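Local coordinates for poly(ADP-ribose) glycohydrolase (Thermomonospora curvata, PDB 3SIG), which hydrolyses the ribose-ribose bonds of poly(ADP-ribose), releasing ADP-ribose, which is bound in this structure, at residues 69-74 with 265-270. Residues are numbered along the deposited sequence; the frame is centred on the assembly and turned at random.
Sequences VTEETT and PRHAAF. With AR6 ([(2R,3S,4R,5R)-5-(6-aminopurin-9-yl)-3,4-dihydroxy-oxolan-2-yl]methyl [hydroxy-[[(2R,3S,4R,5S)-3,4,5-trihydroxyoxolan-2-yl]methoxy]phosphoryl] hydrogen phosphate), chain B.
NE2 of His267 is joined to the carbonyl oxygen of Val69 through one water, 2.8 Å from NE2 and 2.8 Å from Val69 O, to which it donates. The water lies at the imidazole edge, in the ring plane. Thr70 O sits at that edge too, 3.4 Å from His267 CD2, while one face carries Glu71 CG, 3.5 Å from the ring centroid in a CH-pi contact. With CG anti to the backbone N (chi1 172°), His267 reaches from helix 265-273 to the end of strand 66-70, an outermost strand of the mixed macrodomain sheet. Val69 CG1 lies obliquely beside the imidazole and also meets Phe270 CB at 4.0 Å; the Phe270 ring turns inward to Phe255 and helix 229-240. At the end of the strand, Thr70 OG1 accepts from Glu72 N, closing an ST turn, and donates to Glu72 OE1 at 2.7 Å, on that oxygen's anti lone pair; Glu72 OE2 pairs with Arg80. The turn leads to Thr73, N-cap of helix 74-84, and to Thr74 N, which gives adenine N1 of ADP-ribose a 3.0 Å hydrogen bond. Arg266, bent at chi2 and chi3, lays one guanidinium face under ribose O3', 3.4 Å from CZ, while NE is salt-bridged to Asp259 and NH1 bonds Cys222 O. Replacing it with an alanine would probably leave Asp259 without this charged mate and open a gap beside the adenosine ribose. Water, imidazole and valine thus tie together two pocket walls, one reading adenine through a backbone N-H, the other packing on its ribose.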
ATOM      1  N   VAL A  69     -10.780  -4.124  12.136  1.00 15.93           N
ATOM      2  CA  VAL A  69      -9.367  -4.037  12.466  1.00 14.41           C
ATOM      3  C   VAL A  69      -8.920  -5.458  12.699  1.00 13.80           C
ATOM      4  O   VAL A  69      -9.530  -6.169  13.512  1.00 15.94           O
ATOM      5  CB  VAL A  69      -9.098  -3.194  13.717  1.00 14.85           C
ATOM      6  CG1 VAL A  69      -7.607  -3.172  14.017  1.00 15.63           C
ATOM      7  CG2 VAL A  69      -9.612  -1.787  13.507  1.00 16.12           C
ATOM      8  N   THR A  70      -7.864  -5.890  12.010  1.00 13.38           N
ATOM      9  CA  THR A  70      -7.365  -7.252  12.150  1.00 13.08           C
ATOM     10  C   THR A  70      -5.864  -7.225  12.306  1.00 13.02           C
ATOM     11  O   THR A  70      -5.235  -6.176  12.069  1.00 12.59           O
ATOM     12  CB  THR A  70      -7.723  -8.146  10.958  1.00 12.19           C
ATOM     13  OG1 THR A  70      -6.923  -7.747   9.832  1.00 14.07           O
ATOM     14  CG2 THR A  70      -9.182  -8.041  10.613  1.00 17.15           C
ATOM     15  N   GLU A  71      -5.306  -8.367  12.698  1.00 13.64           N
ATOM     16  CA  GLU A  71      -3.844  -8.520  12.761  1.00 14.52           C
ATOM     17  C   GLU A  71      -3.258  -9.136  11.492  1.00 16.05           C
ATOM     18  O   GLU A  71      -2.099  -9.583  11.486  1.00 16.09           O
ATOM     19  CB  GLU A  71      -3.412  -9.326  13.992  1.00 18.95           C
ATOM     20  CG  GLU A  71      -3.602  -8.530  15.311  1.00 27.73           C
ATOM     21  CD  GLU A  71      -2.853  -9.110  16.513  1.00 32.47           C
ATOM     22  OE1 GLU A  71      -1.732  -8.632  16.865  1.00 24.38           O
ATOM     23  OE2 GLU A  71      -3.430 -10.035  17.118  1.00 29.47           O
ATOM     24  N   GLU A  72      -4.051  -9.140  10.429  1.00 13.06           N
ATOM     25  CA  GLU A  72      -3.605  -9.624   9.145  1.00 13.11           C
ATOM     26  C   GLU A  72      -2.538  -8.744   8.568  1.00 11.03           C
ATOM     27  O   GLU A  72      -2.506  -7.539   8.771  1.00 10.46           O
ATOM     28  CB  GLU A  72      -4.770  -9.643   8.152  1.00 13.25           C
ATOM     29  CG  GLU A  72      -5.839 -10.663   8.473  1.00 14.09           C
ATOM     30  CD  GLU A  72      -7.097 -10.452   7.683  1.00 13.16           C
ATOM     31  OE1 GLU A  72      -7.683  -9.364   7.788  1.00 13.54           O
ATOM     32  OE2 GLU A  72      -7.495 -11.380   6.956  1.00 16.93           O
ATOM     33  N   THR A  73      -1.684  -9.342   7.757  1.00 10.45           N
ATOM     34  CA  THR A  73      -0.874  -8.573   6.839  1.00 10.11           C
ATOM     35  C   THR A  73      -1.787  -7.942   5.783  1.00  9.33           C
ATOM     36  O   THR A  73      -2.921  -8.382   5.541  1.00  9.52           O
ATOM     37  CB  THR A  73       0.140  -9.442   6.089  1.00 10.20           C
ATOM     38  OG1 THR A  73      -0.593 -10.403   5.322  1.00 10.69           O
ATOM     39  CG2 THR A  73       1.068 -10.165   7.042  1.00 12.85           C
ATOM     40  N   THR A  74      -1.272  -6.918   5.119  1.00  8.48           N
ATOM     41  CA  THR A  74      -1.971  -6.303   3.988  1.00  9.07           C
ATOM     42  C   THR A  74      -2.418  -7.366   2.998  1.00  8.14           C
ATOM     43  O   THR A  74      -3.577  -7.397   2.559  1.00  9.09           O
ATOM     44  CB  THR A  74      -1.080  -5.284   3.285  1.00  8.40           C
ATOM     45  OG1 THR A  74      -0.524  -4.390   4.271  1.00  8.01           O
ATOM     46  CG2 THR A  74      -1.839  -4.501   2.217  1.00  8.09           C
ATOM     47  N   PRO A 265       1.770  -2.293  19.281  1.00 13.41           N
ATOM     48  CA  PRO A 265       1.191  -0.981  19.584  1.00 14.13           C
ATOM     49  C   PRO A 265       0.460  -0.336  18.397  1.00 14.89           C
ATOM     50  O   PRO A 265      -0.510   0.409  18.558  1.00 14.29           O
ATOM     51  CB  PRO A 265       2.414  -0.142  19.995  1.00 13.90           C
ATOM     52  CG  PRO A 265       3.562  -0.882  19.452  1.00 16.09           C
ATOM     53  CD  PRO A 265       3.222  -2.315  19.518  1.00 15.75           C
ATOM     54  N   ARG A 266       0.905  -0.601  17.174  1.00 12.98           N
ATOM     55  CA  ARG A 266       0.219  -0.038  16.021  1.00 12.47           C
ATOM     56  C   ARG A 266      -1.169  -0.649  15.918  1.00 12.27           C
ATOM     57  O   ARG A 266      -2.149   0.058  15.590  1.00 12.99           O
ATOM     58  CB  ARG A 266       1.010  -0.269  14.715  1.00 13.09           C
ATOM     59  CG  ARG A 266       2.030   0.827  14.380  1.00 14.00           C
ATOM     60  CD  ARG A 266       3.188   0.985  15.313  1.00 14.24           C
ATOM     61  NE  ARG A 266       4.013  -0.209  15.499  1.00 14.61           N
ATOM     62  CZ  ARG A 266       5.339  -0.248  15.425  1.00 14.55           C
ATOM     63  NH1 ARG A 266       6.032   0.811  15.047  1.00 15.24           N
ATOM     64  NH2 ARG A 266       5.987  -1.375  15.703  1.00 16.75           N
ATOM     65  N   HIS A 267      -1.265  -1.951  16.145  1.00 11.36           N
ATOM     66  CA  HIS A 267      -2.531  -2.631  16.077  1.00 13.63           C
ATOM     67  C   HIS A 267      -3.419  -2.144  17.196  1.00 14.21           C
ATOM     68  O   HIS A 267      -4.603  -1.879  16.977  1.00 15.31           O
ATOM     69  CB  HIS A 267      -2.358  -4.151  16.128  1.00 13.43           C
ATOM     70  CG  HIS A 267      -3.658  -4.879  16.248  1.00 13.96           C
ATOM     71  ND1 HIS A 267      -4.232  -5.158  17.470  1.00 17.54           N
ATOM     72  CD2 HIS A 267      -4.527  -5.333  15.311  1.00 15.13           C
ATOM     73  CE1 HIS A 267      -5.395  -5.755  17.280  1.00 19.91           C
ATOM     74  NE2 HIS A 267      -5.595  -5.878  15.981  1.00 18.69           N
ATOM     75  N   ALA A 268      -2.865  -2.011  18.385  1.00 14.51           N
ATOM     76  CA  ALA A 268      -3.652  -1.556  19.521  1.00 15.17           C
ATOM     77  C   ALA A 268      -4.277  -0.182  19.288  1.00 13.31           C
ATOM     78  O   ALA A 268      -5.416   0.051  19.665  1.00 14.41           O
ATOM     79  CB  ALA A 268      -2.797  -1.548  20.771  1.00 19.46           C
ATOM     80  N   ALA A 269      -3.554   0.742  18.666  1.00 13.96           N
ATOM     81  CA  ALA A 269      -4.076   2.086  18.430  1.00 12.60           C
ATOM     82  C   ALA A 269      -5.261   2.046  17.478  1.00 12.07           C
ATOM     83  O   ALA A 269      -6.252   2.743  17.684  1.00 13.32           O
ATOM     84  CB  ALA A 269      -2.992   2.986  17.863  1.00 14.42           C
ATOM     85  N   PHE A 270      -5.170   1.222  16.446  1.00 11.94           N
ATOM     86  CA  PHE A 270      -6.278   1.097  15.510  1.00 10.91           C
ATOM     87  C   PHE A 270      -7.463   0.363  16.134  1.00 13.87           C
ATOM     88  O   PHE A 270      -8.615   0.784  15.949  1.00 13.76           O
ATOM     89  CB  PHE A 270      -5.833   0.440  14.196  1.00 12.31           C
ATOM     90  CG  PHE A 270      -5.173   1.412  13.258  1.00 10.39           C
ATOM     91  CD1 PHE A 270      -5.873   1.961  12.192  1.00 10.50           C
ATOM     92  CD2 PHE A 270      -3.871   1.833  13.476  1.00 10.92           C
ATOM     93  CE1 PHE A 270      -5.250   2.890  11.361  1.00 10.58           C
ATOM     94  CE2 PHE A 270      -3.283   2.774  12.662  1.00 11.79           C
ATOM     95  CZ  PHE A 270      -3.972   3.290  11.601  1.00 10.88           C
TER
HETATM   96  N1  AR6 B 280       0.932  -5.806   6.752  1.00  9.49           N
HETATM   97  C2  AR6 B 280       0.271  -5.006   7.583  1.00 10.25           C
HETATM   98  N3  AR6 B 280       0.832  -4.179   8.511  1.00  8.90           N
HETATM   99  C4  AR6 B 280       2.184  -4.212   8.515  1.00 10.35           C
HETATM  100  C5  AR6 B 280       2.947  -5.055   7.632  1.00  9.51           C
HETATM  101  C6  AR6 B 280       2.236  -5.832   6.756  1.00  9.54           C
HETATM  102  N6  AR6 B 280       2.915  -6.689   5.889  1.00 11.25           N
HETATM  103  N7  AR6 B 280       4.331  -4.788   7.928  1.00 10.07           N
HETATM  104  C8  AR6 B 280       4.345  -3.930   8.893  1.00 10.32           C
HETATM  105  N9  AR6 B 280       3.110  -3.532   9.310  1.00  9.56           N
HETATM  106  PA  AR6 B 280       6.026   0.217   7.585  1.00 10.02           P
HETATM  107  PB  AR6 B 280       6.035   3.136   6.989  1.00  9.49           P
HETATM  108  C1' AR6 B 280       2.675  -2.577  10.326  1.00 10.60           C
HETATM  109  O1A AR6 B 280       7.061   0.455   8.625  1.00 11.74           O
HETATM  110  O1B AR6 B 280       5.032   3.876   6.126  1.00  9.97           O
HETATM  111  C1D AR6 B 280       9.614   0.763   3.781  1.00 10.70           C
HETATM  112  O1D AR6 B 280      10.989   0.499   3.739  1.00 12.62           O
HETATM  113  C2' AR6 B 280       3.669  -2.378  11.451  1.00  9.74           C
HETATM  114  O2' AR6 B 280       2.988  -2.154  12.654  1.00 12.26           O
HETATM  115  O2A AR6 B 280       6.328  -0.785   6.500  1.00 10.77           O
HETATM  116  O2B AR6 B 280       6.178   3.546   8.416  1.00 10.19           O
HETATM  117  C2D AR6 B 280       9.291   1.637   2.634  1.00 11.61           C
HETATM  118  O2D AR6 B 280       9.794   1.271   1.397  1.00  9.81           O
HETATM  119  C3' AR6 B 280       4.375  -1.142  11.027  1.00 11.11           C
HETATM  120  O3' AR6 B 280       4.855  -0.404  12.103  1.00 12.06           O
HETATM  121  O3A AR6 B 280       5.588   1.606   6.945  1.00  9.27           O
HETATM  122  C3D AR6 B 280       9.405   3.005   3.157  1.00  9.66           C
HETATM  123  O3D AR6 B 280      10.750   3.344   2.940  1.00 13.34           O
HETATM  124  C4' AR6 B 280       3.352  -0.362  10.252  1.00 10.59           C
HETATM  125  O4' AR6 B 280       2.409  -1.305   9.792  1.00  9.66           O
HETATM  126  C4D AR6 B 280       9.066   2.834   4.595  1.00  9.86           C
HETATM  127  O4D AR6 B 280       9.319   1.485   4.959  1.00 11.50           O
HETATM  128  C5' AR6 B 280       3.887   0.472   9.097  1.00 10.40           C
HETATM  129  O5' AR6 B 280       4.646  -0.333   8.210  1.00 10.44           O
HETATM  130  C5D AR6 B 280       7.625   3.211   4.935  1.00  9.41           C
HETATM  131  O5D AR6 B 280       7.475   3.154   6.341  1.00  9.55           O
HETATM  132  O   HOH W   1      -8.047  -7.203  15.607  1.00 22.70           O